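Local coordinates for protein multicopper oxidase type 1 (Nitrosomonas europaea, PDB 3G5W) that binds copper at a mononuclear site and at copper-oxygen centres and probably works as a laccase-like two-domain multicopper oxidase, at residues A[95-100]-A[123-128]; A[176-181]-A[293-298]. All coordinates share one frame; numbering follows the deposited sequence.

Interaction 1 of 2, residues A[95-100]-A[123-128]; sequences EPAGTM and VEPKNP
Val123 lies against the chain of Pro96 and Ala97 and puts both methyl branches to use. Its CG1 packs against the backbone of these two residues, 3.7 Å from Ala97 CA and the same distance from Pro96 O. The first torsion sets CG1 opposite the backbone N (chi1 -175°). It leaves CG2 beside that N and turned to Met100, where Val123 CG2 and Met100 CG make a loose apolar contact at 4.4 Å. Pro96 O is buried here among carbon atoms and has no hydrogen-bond partner in the model. The Ala97 methyl lies further along the partner chain, beside Val123 O, and meets the proline ring, with Ala97 CB 3.8 Å from Pro125 CB.

Two backbone bonds set the register of the two chains. Gly98 N gives a 2.8 Å bond to Val123 O, and Val123 N returns one of 3.1 Å to Gly98 O. At the backbone angles of Gly98 a CB would probably clash with Ala97 O and come too near Met100 CE, so glycine suits the position. Met63, from a nearby loop, touches both Met100 and Val123. On the far side of strand 118-124, Glu124 bonds through its backbone to Val38 and Glu40. The reciprocal bonds between Gly98 and Val123 define a hydrogen-bonded antiparallel pair, here joining neighbouring strands 98-103 and 118-124 in a sheet of the first cupredoxin domain.

Interaction 2 of 2, residues A[176-181]-A[293-298]; sequences ETQPIR and PDFYYE
A type I beta turn from Asp294 to Tyr297, in the long C-terminal segment after strand 269-274, packs against the chain leading into edge strand 180-182. Phe295 and Tyr296 of the turn make the contact. The Tyr296 hydroxyl gives a hydrogen bond to Gln178 O, with OH and O 2.6 Å apart. The hydroxyl lies in the carbonyl plane of Gln178, on a lone pair of the oxygen, with a C=O...O angle of 142°. Gln178 O also lies at the edge of the tyrosine ring, and it takes a second bond from Thr270 OG1. The Ile180 and Tyr296 side chains cross at about a right angle, with Ile180 CG1 3.8 Å from Tyr296 CE2.

The second cupredoxin domain supplies the strands around this contact: Tyr296 also touches Thr270 and Leu141, and Ile180 pairs through its backbone with strand 269-274. Phe295 CG stands opposite its own backbone N (chi1 178°), which carries the ring along the Gln178 side chain to Thr177. Gln178 CG comes within 3.5 Å of Phe295 CB. The glutamine chain bends at chi2 (-65°), and its OE1 accepts a bond from Val292 N. Phe295 CD1 sits over one face of the Tyr296 ring, offset toward the rim. A phenylalanine in place of Tyr296 would probably cost Gln178 O one of its two bonds and leave the ring less firmly tied to the chain leading into strand 180-182. Just after the turn, Glu298 folds back on it: its OE1 accepts Asp294 N at 2.8 Å, and its OE2 accepts Tyr296 N at 3.0 Å.

How the interactions relate
The two contacts do not touch. Their centres are about 23 Å apart and their nearest atoms about 10 Å. Along the chain, both segments of interaction 1 come before either segment of interaction 2. Interaction 1 pairs neighbouring strands within the first cupredoxin domain, whereas interaction 2 ties a turn far along the sequence to the second. Neither contributes an annotated copper ligand. Interaction 1 is the closer to a copper-oxygen group: the Met100 side chain is about 8 Å from a Cu-O linkage and about 9 Å from a Cu-O-Cu linkage. Its strand 98-103 runs on to Trp101 and His103, which line the Cu-O-Cu pocket. In interaction 2 the Thr177 side chain is about 14 Å from a Cu-O-Cu linkage.

Interaction 1 of 2, residues A[95-100]-A[123-128]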
ATOM      1  N   GLU A  95     -26.011  -1.162  10.406  1.00 23.42           N
ATOM      2  CA  GLU A  95     -25.645  -2.439   9.800  1.00 23.34           C
ATOM      3  C   GLU A  95     -24.695  -2.232   8.620  1.00 22.58           C
ATOM      4  O   GLU A  95     -24.836  -1.261   7.871  1.00 21.98           O
ATOM      5  CB  GLU A  95     -26.892  -3.234   9.370  1.00 23.54           C
ATOM      6  CG  GLU A  95     -27.850  -2.468   8.466  1.00 24.45           C
ATOM      7  CD  GLU A  95     -29.017  -3.307   7.969  1.00 24.87           C
ATOM      8  OE1 GLU A  95     -29.242  -4.419   8.499  1.00 28.35           O
ATOM      9  OE2 GLU A  95     -29.722  -2.848   7.046  1.00 25.27           O
ATOM     10  N   PRO A  96     -23.717  -3.144   8.448  1.00 22.39           N
ATOM     11  CA  PRO A  96     -23.442  -4.307   9.300  1.00 22.05           C
ATOM     12  C   PRO A  96     -22.720  -3.932  10.592  1.00 21.77           C
ATOM     13  O   PRO A  96     -22.484  -2.752  10.847  1.00 21.90           O
ATOM     14  CB  PRO A  96     -22.542  -5.173   8.416  1.00 22.14           C
ATOM     15  CG  PRO A  96     -21.803  -4.197   7.584  1.00 22.27           C
ATOM     16  CD  PRO A  96     -22.783  -3.072   7.306  1.00 22.31           C
ATOM     17  N   ALA A  97     -22.391  -4.932  11.408  1.00 21.31           N
ATOM     18  CA  ALA A  97     -21.621  -4.712  12.628  1.00 20.91           C
ATOM     19  C   ALA A  97     -20.146  -4.469  12.298  1.00 20.53           C
ATOM     20  O   ALA A  97     -19.674  -4.843  11.217  1.00 20.89           O
ATOM     21  CB  ALA A  97     -21.764  -5.907  13.558  1.00 20.85           C
ATOM     22  N   GLY A  98     -19.425  -3.842  13.220  1.00 19.63           N
ATOM     23  CA  GLY A  98     -17.981  -3.689  13.076  1.00 19.19           C
ATOM     24  C   GLY A  98     -17.457  -2.291  13.319  1.00 18.77           C
ATOM     25  O   GLY A  98     -18.200  -1.407  13.745  1.00 19.16           O
ATOM     26  N   THR A  99     -16.159  -2.118  13.072  1.00 18.31           N
ATOM     27  CA  THR A  99     -15.483  -0.836  13.186  1.00 17.95           C
ATOM     28  C   THR A  99     -15.785  -0.031  11.934  1.00 17.88           C
ATOM     29  O   THR A  99     -15.236  -0.290  10.847  1.00 17.76           O
ATOM     30  CB  THR A  99     -13.958  -0.996  13.313  1.00 17.58           C
ATOM     31  OG1 THR A  99     -13.652  -1.803  14.459  1.00 17.18           O
ATOM     32  CG2 THR A  99     -13.283   0.372  13.453  1.00 17.14           C
ATOM     33  N   MET A 100     -16.681   0.932  12.088  1.00 17.83           N
ATOM     34  CA  MET A 100     -17.010   1.835  10.995  1.00 17.72           C
ATOM     35  C   MET A 100     -16.590   3.250  11.398  1.00 17.02           C
ATOM     36  O   MET A 100     -16.061   3.465  12.490  1.00 17.03           O
ATOM     37  CB  MET A 100     -18.502   1.757  10.651  1.00 18.30           C
ATOM     38  CG  MET A 100     -19.085   0.331  10.602  1.00 20.18           C
ATOM     39  SD  MET A 100     -18.230  -0.808   9.485  1.00 25.94           S
ATOM     40  CE  MET A 100     -19.353  -2.204   9.519  1.00 22.85           C
ATOM     41  N   VAL A 123     -20.292  -0.390  15.767  1.00 18.84           N
ATOM     42  CA  VAL A 123     -21.533  -1.145  15.759  1.00 19.92           C
ATOM     43  C   VAL A 123     -21.261  -2.526  16.352  1.00 20.75           C
ATOM     44  O   VAL A 123     -20.550  -3.341  15.753  1.00 20.55           O
ATOM     45  CB  VAL A 123     -22.120  -1.276  14.329  1.00 19.32           C
ATOM     46  CG1 VAL A 123     -23.473  -1.967  14.363  1.00 19.66           C
ATOM     47  CG2 VAL A 123     -22.241   0.091  13.668  1.00 19.86           C
ATOM     48  N   GLU A 124     -21.825  -2.767  17.532  1.00 21.78           N
ATOM     49  CA  GLU A 124     -21.658  -4.034  18.238  1.00 23.66           C
ATOM     50  C   GLU A 124     -22.493  -5.108  17.564  1.00 24.20           C
ATOM     51  O   GLU A 124     -23.654  -4.866  17.248  1.00 24.28           O
ATOM     52  CB  GLU A 124     -22.111  -3.892  19.694  1.00 23.78           C
ATOM     53  CG  GLU A 124     -21.216  -3.029  20.559  1.00 26.86           C
ATOM     54  CD  GLU A 124     -19.880  -3.685  20.883  1.00 29.85           C
ATOM     55  OE1 GLU A 124     -19.841  -4.929  21.034  1.00 33.16           O
ATOM     56  OE2 GLU A 124     -18.864  -2.964  20.990  1.00 29.62           O
ATOM     57  N   PRO A 125     -21.908  -6.298  17.326  1.00 25.25           N
ATOM     58  CA  PRO A 125     -22.709  -7.389  16.769  1.00 26.04           C
ATOM     59  C   PRO A 125     -23.662  -7.960  17.823  1.00 27.09           C
ATOM     60  O   PRO A 125     -23.332  -7.967  19.013  1.00 26.84           O
ATOM     61  CB  PRO A 125     -21.658  -8.425  16.357  1.00 26.17           C
ATOM     62  CG  PRO A 125     -20.497  -8.165  17.265  1.00 25.70           C
ATOM     63  CD  PRO A 125     -20.499  -6.691  17.545  1.00 25.24           C
ATOM     64  N   LYS A 126     -24.839  -8.412  17.395  1.00 28.51           N
ATOM     65  CA  LYS A 126     -25.787  -9.029  18.330  1.00 29.87           C
ATOM     66  C   LYS A 126     -25.241 -10.343  18.887  1.00 30.41           C
ATOM     67  O   LYS A 126     -25.461 -10.670  20.059  1.00 30.74           O
ATOM     68  CB  LYS A 126     -27.154  -9.239  17.683  1.00 30.34           C
ATOM     69  CG  LYS A 126     -27.981  -7.967  17.570  1.00 31.69           C
ATOM     70  CD  LYS A 126     -29.474  -8.264  17.718  1.00 33.74           C
ATOM     71  CE  LYS A 126     -30.310  -7.354  16.837  1.00 34.85           C
ATOM     72  NZ  LYS A 126     -30.145  -7.662  15.378  1.00 35.73           N
ATOM     73  N   ASN A 127     -24.512 -11.067  18.039  1.00 30.72           N
ATOM     74  CA  ASN A 127     -23.814 -12.289  18.425  1.00 31.10           C
ATOM     75  C   ASN A 127     -22.322 -12.228  18.075  1.00 30.24           C
ATOM     76  O   ASN A 127     -21.916 -12.613  16.972  1.00 30.51           O
ATOM     77  CB  ASN A 127     -24.485 -13.503  17.784  1.00 31.55           C
ATOM     78  CG  ASN A 127     -25.895 -13.717  18.298  1.00 33.27           C
ATOM     79  OD1 ASN A 127     -26.101 -13.994  19.483  1.00 35.68           O
ATOM     80  ND2 ASN A 127     -26.874 -13.576  17.415  1.00 35.08           N
ATOM     81  N   PRO A 128     -21.503 -11.720  19.011  1.00 29.81           N
ATOM     82  CA  PRO A 128     -20.063 -11.613  18.782  1.00 29.21           C
ATOM     83  C   PRO A 128     -19.410 -12.983  18.620  1.00 28.84           C
ATOM     84  O   PRO A 128     -19.859 -13.964  19.227  1.00 28.69           O
ATOM     85  CB  PRO A 128     -19.546 -10.925  20.054  1.00 29.40           C
ATOM     86  CG  PRO A 128     -20.736 -10.346  20.718  1.00 29.53           C
ATOM     87  CD  PRO A 128     -21.888 -11.213  20.339  1.00 29.59           C
TER

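Interaction 2 of 2, residues A[176-181]-A[293-298]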
ATOM      1  N   GLU A 176       2.771  13.453  22.552  1.00 20.43           N
ATOM      2  CA  GLU A 176       1.517  13.854  23.199  1.00 20.62           C
ATOM      3  C   GLU A 176       0.359  12.861  23.004  1.00 20.17           C
ATOM      4  O   GLU A 176      -0.792  13.138  23.361  1.00 19.60           O
ATOM      5  CB  GLU A 176       1.137  15.274  22.791  1.00 20.95           C
ATOM      6  CG  GLU A 176       2.016  16.311  23.466  1.00 22.74           C
ATOM      7  CD  GLU A 176       1.809  17.707  22.930  1.00 24.99           C
ATOM      8  OE1 GLU A 176       0.641  18.103  22.717  1.00 26.64           O
ATOM      9  OE2 GLU A 176       2.821  18.409  22.728  1.00 27.09           O
ATOM     10  N   THR A 177       0.684  11.694  22.452  1.00 19.37           N
ATOM     11  CA  THR A 177      -0.209  10.538  22.490  1.00 19.14           C
ATOM     12  C   THR A 177      -0.219   9.954  23.906  1.00 18.92           C
ATOM     13  O   THR A 177       0.470  10.465  24.788  1.00 19.22           O
ATOM     14  CB  THR A 177       0.240   9.462  21.474  1.00 18.92           C
ATOM     15  OG1 THR A 177       1.638   9.206  21.639  1.00 20.26           O
ATOM     16  CG2 THR A 177      -0.004   9.942  20.059  1.00 18.46           C
ATOM     17  N   GLN A 178      -0.994   8.891  24.130  1.00 18.63           N
ATOM     18  CA  GLN A 178      -1.091   8.276  25.455  1.00 18.32           C
ATOM     19  C   GLN A 178      -0.667   6.812  25.431  1.00 18.28           C
ATOM     20  O   GLN A 178      -0.948   6.106  24.467  1.00 18.22           O
ATOM     21  CB  GLN A 178      -2.528   8.379  25.997  1.00 18.44           C
ATOM     22  CG  GLN A 178      -2.998   9.805  26.252  1.00 18.04           C
ATOM     23  CD  GLN A 178      -2.223  10.494  27.355  1.00 20.06           C
ATOM     24  OE1 GLN A 178      -1.855   9.877  28.353  1.00 20.57           O
ATOM     25  NE2 GLN A 178      -1.974  11.787  27.180  1.00 20.86           N
ATOM     26  N   PRO A 179      -0.007   6.343  26.507  1.00 18.59           N
ATOM     27  CA  PRO A 179       0.344   4.924  26.544  1.00 18.36           C
ATOM     28  C   PRO A 179      -0.909   4.059  26.651  1.00 18.51           C
ATOM     29  O   PRO A 179      -1.922   4.492  27.210  1.00 18.88           O
ATOM     30  CB  PRO A 179       1.185   4.803  27.814  1.00 18.72           C
ATOM     31  CG  PRO A 179       0.715   5.946  28.699  1.00 18.41           C
ATOM     32  CD  PRO A 179       0.422   7.059  27.730  1.00 18.45           C
ATOM     33  N   ILE A 180      -0.843   2.863  26.083  1.00 18.00           N
ATOM     34  CA  ILE A 180      -1.887   1.859  26.245  1.00 18.05           C
ATOM     35  C   ILE A 180      -1.476   1.039  27.456  1.00 18.43           C
ATOM     36  O   ILE A 180      -0.437   0.402  27.435  1.00 18.31           O
ATOM     37  CB  ILE A 180      -2.014   1.010  24.958  1.00 18.00           C
ATOM     38  CG1 ILE A 180      -2.602   1.884  23.836  1.00 17.73           C
ATOM     39  CG2 ILE A 180      -2.856  -0.276  25.194  1.00 16.80           C
ATOM     40  CD1 ILE A 180      -2.447   1.321  22.420  1.00 18.43           C
ATOM     41  N   ARG A 181      -2.263   1.103  28.531  1.00 18.91           N
ATOM     42  CA  ARG A 181      -1.860   0.483  29.798  1.00 19.67           C
ATOM     43  C   ARG A 181      -2.586  -0.827  30.029  1.00 19.95           C
ATOM     44  O   ARG A 181      -3.817  -0.880  29.994  1.00 20.31           O
ATOM     45  CB  ARG A 181      -2.071   1.435  30.984  1.00 19.56           C
ATOM     46  CG  ARG A 181      -1.152   2.634  30.954  1.00 20.99           C
ATOM     47  CD  ARG A 181      -1.333   3.537  32.150  1.00 21.68           C
ATOM     48  NE  ARG A 181      -0.214   4.474  32.259  1.00 23.30           N
ATOM     49  CZ  ARG A 181      -0.102   5.414  33.192  1.00 23.12           C
ATOM     50  NH1 ARG A 181      -1.053   5.561  34.110  1.00 22.60           N
ATOM     51  NH2 ARG A 181       0.960   6.212  33.203  1.00 22.64           N
ATOM     52  N   PRO A 293      -6.892   9.293  30.643  1.00 20.86           N
ATOM     53  CA  PRO A 293      -7.815   8.210  30.279  1.00 20.40           C
ATOM     54  C   PRO A 293      -8.756   8.609  29.141  1.00 20.32           C
ATOM     55  O   PRO A 293      -9.025   9.800  28.947  1.00 19.92           O
ATOM     56  CB  PRO A 293      -8.620   7.978  31.567  1.00 20.65           C
ATOM     57  CG  PRO A 293      -7.789   8.583  32.658  1.00 21.02           C
ATOM     58  CD  PRO A 293      -7.152   9.778  32.013  1.00 20.76           C
ATOM     59  N   ASP A 294      -9.214   7.606  28.389  1.00 19.71           N
ATOM     60  CA  ASP A 294     -10.170   7.761  27.283  1.00 19.38           C
ATOM     61  C   ASP A 294      -9.618   8.408  25.996  1.00 18.91           C
ATOM     62  O   ASP A 294     -10.398   8.828  25.134  1.00 18.39           O
ATOM     63  CB  ASP A 294     -11.438   8.496  27.752  1.00 19.82           C
ATOM     64  CG  ASP A 294     -12.709   7.947  27.115  1.00 20.96           C
ATOM     65  OD1 ASP A 294     -12.700   6.794  26.639  1.00 20.61           O
ATOM     66  OD2 ASP A 294     -13.727   8.669  27.111  1.00 24.04           O
ATOM     67  N   PHE A 295      -8.291   8.474  25.857  1.00 18.43           N
ATOM     68  CA  PHE A 295      -7.667   9.016  24.647  1.00 18.13           C
ATOM     69  C   PHE A 295      -7.877   8.115  23.413  1.00 17.74           C
ATOM     70  O   PHE A 295      -7.744   8.567  22.265  1.00 17.51           O
ATOM     71  CB  PHE A 295      -6.173   9.294  24.869  1.00 17.95           C
ATOM     72  CG  PHE A 295      -5.471   9.808  23.638  1.00 18.64           C
ATOM     73  CD1 PHE A 295      -4.688   8.951  22.855  1.00 18.90           C
ATOM     74  CD2 PHE A 295      -5.627  11.131  23.236  1.00 18.68           C
ATOM     75  CE1 PHE A 295      -4.058   9.409  21.703  1.00 18.65           C
ATOM     76  CE2 PHE A 295      -5.003  11.601  22.083  1.00 19.29           C
ATOM     77  CZ  PHE A 295      -4.217  10.735  21.310  1.00 19.05           C
ATOM     78  N   TYR A 296      -8.199   6.844  23.656  1.00 17.25           N
ATOM     79  CA  TYR A 296      -8.557   5.916  22.575  1.00 17.11           C
ATOM     80  C   TYR A 296     -10.021   5.504  22.704  1.00 17.27           C
ATOM     81  O   TYR A 296     -10.445   4.489  22.147  1.00 16.89           O
ATOM     82  CB  TYR A 296      -7.624   4.686  22.568  1.00 16.48           C
ATOM     83  CG  TYR A 296      -6.164   5.063  22.487  1.00 16.32           C
ATOM     84  CD1 TYR A 296      -5.587   5.422  21.268  1.00 16.63           C
ATOM     85  CD2 TYR A 296      -5.361   5.079  23.627  1.00 15.59           C
ATOM     86  CE1 TYR A 296      -4.253   5.793  21.182  1.00 16.40           C
ATOM     87  CE2 TYR A 296      -4.022   5.451  23.552  1.00 15.11           C
ATOM     88  CZ  TYR A 296      -3.478   5.805  22.323  1.00 15.41           C
ATOM     89  OH  TYR A 296      -2.167   6.175  22.224  1.00 16.34           O
ATOM     90  N   TYR A 297     -10.796   6.317  23.428  1.00 17.95           N
ATOM     91  CA  TYR A 297     -12.196   6.022  23.731  1.00 18.40           C
ATOM     92  C   TYR A 297     -12.346   4.705  24.496  1.00 18.57           C
ATOM     93  O   TYR A 297     -13.423   4.113  24.503  1.00 18.08           O
ATOM     94  CB  TYR A 297     -13.059   5.979  22.457  1.00 19.22           C
ATOM     95  CG  TYR A 297     -13.568   7.317  21.971  1.00 20.60           C
ATOM     96  CD1 TYR A 297     -14.264   8.181  22.827  1.00 22.14           C
ATOM     97  CD2 TYR A 297     -13.383   7.708  20.655  1.00 21.37           C
ATOM     98  CE1 TYR A 297     -14.750   9.411  22.372  1.00 22.96           C
ATOM     99  CE2 TYR A 297     -13.863   8.939  20.184  1.00 23.16           C
ATOM    100  CZ  TYR A 297     -14.545   9.781  21.052  1.00 22.02           C
ATOM    101  OH  TYR A 297     -15.016  10.996  20.601  1.00 22.85           O
ATOM    102  N   GLU A 298     -11.273   4.261  25.150  1.00 19.06           N
ATOM    103  CA  GLU A 298     -11.281   2.966  25.830  1.00 19.63           C
ATOM    104  C   GLU A 298     -12.189   2.954  27.067  1.00 20.28           C
ATOM    105  O   GLU A 298     -12.699   1.899  27.449  1.00 20.44           O
ATOM    106  CB  GLU A 298      -9.851   2.503  26.168  1.00 19.67           C
ATOM    107  CG  GLU A 298      -9.227   3.133  27.406  1.00 19.69           C
ATOM    108  CD  GLU A 298      -8.585   4.502  27.160  1.00 20.81           C
ATOM    109  OE1 GLU A 298      -8.031   5.056  28.133  1.00 20.36           O
ATOM    110  OE2 GLU A 298      -8.623   5.022  26.019  1.00 18.86           O
TER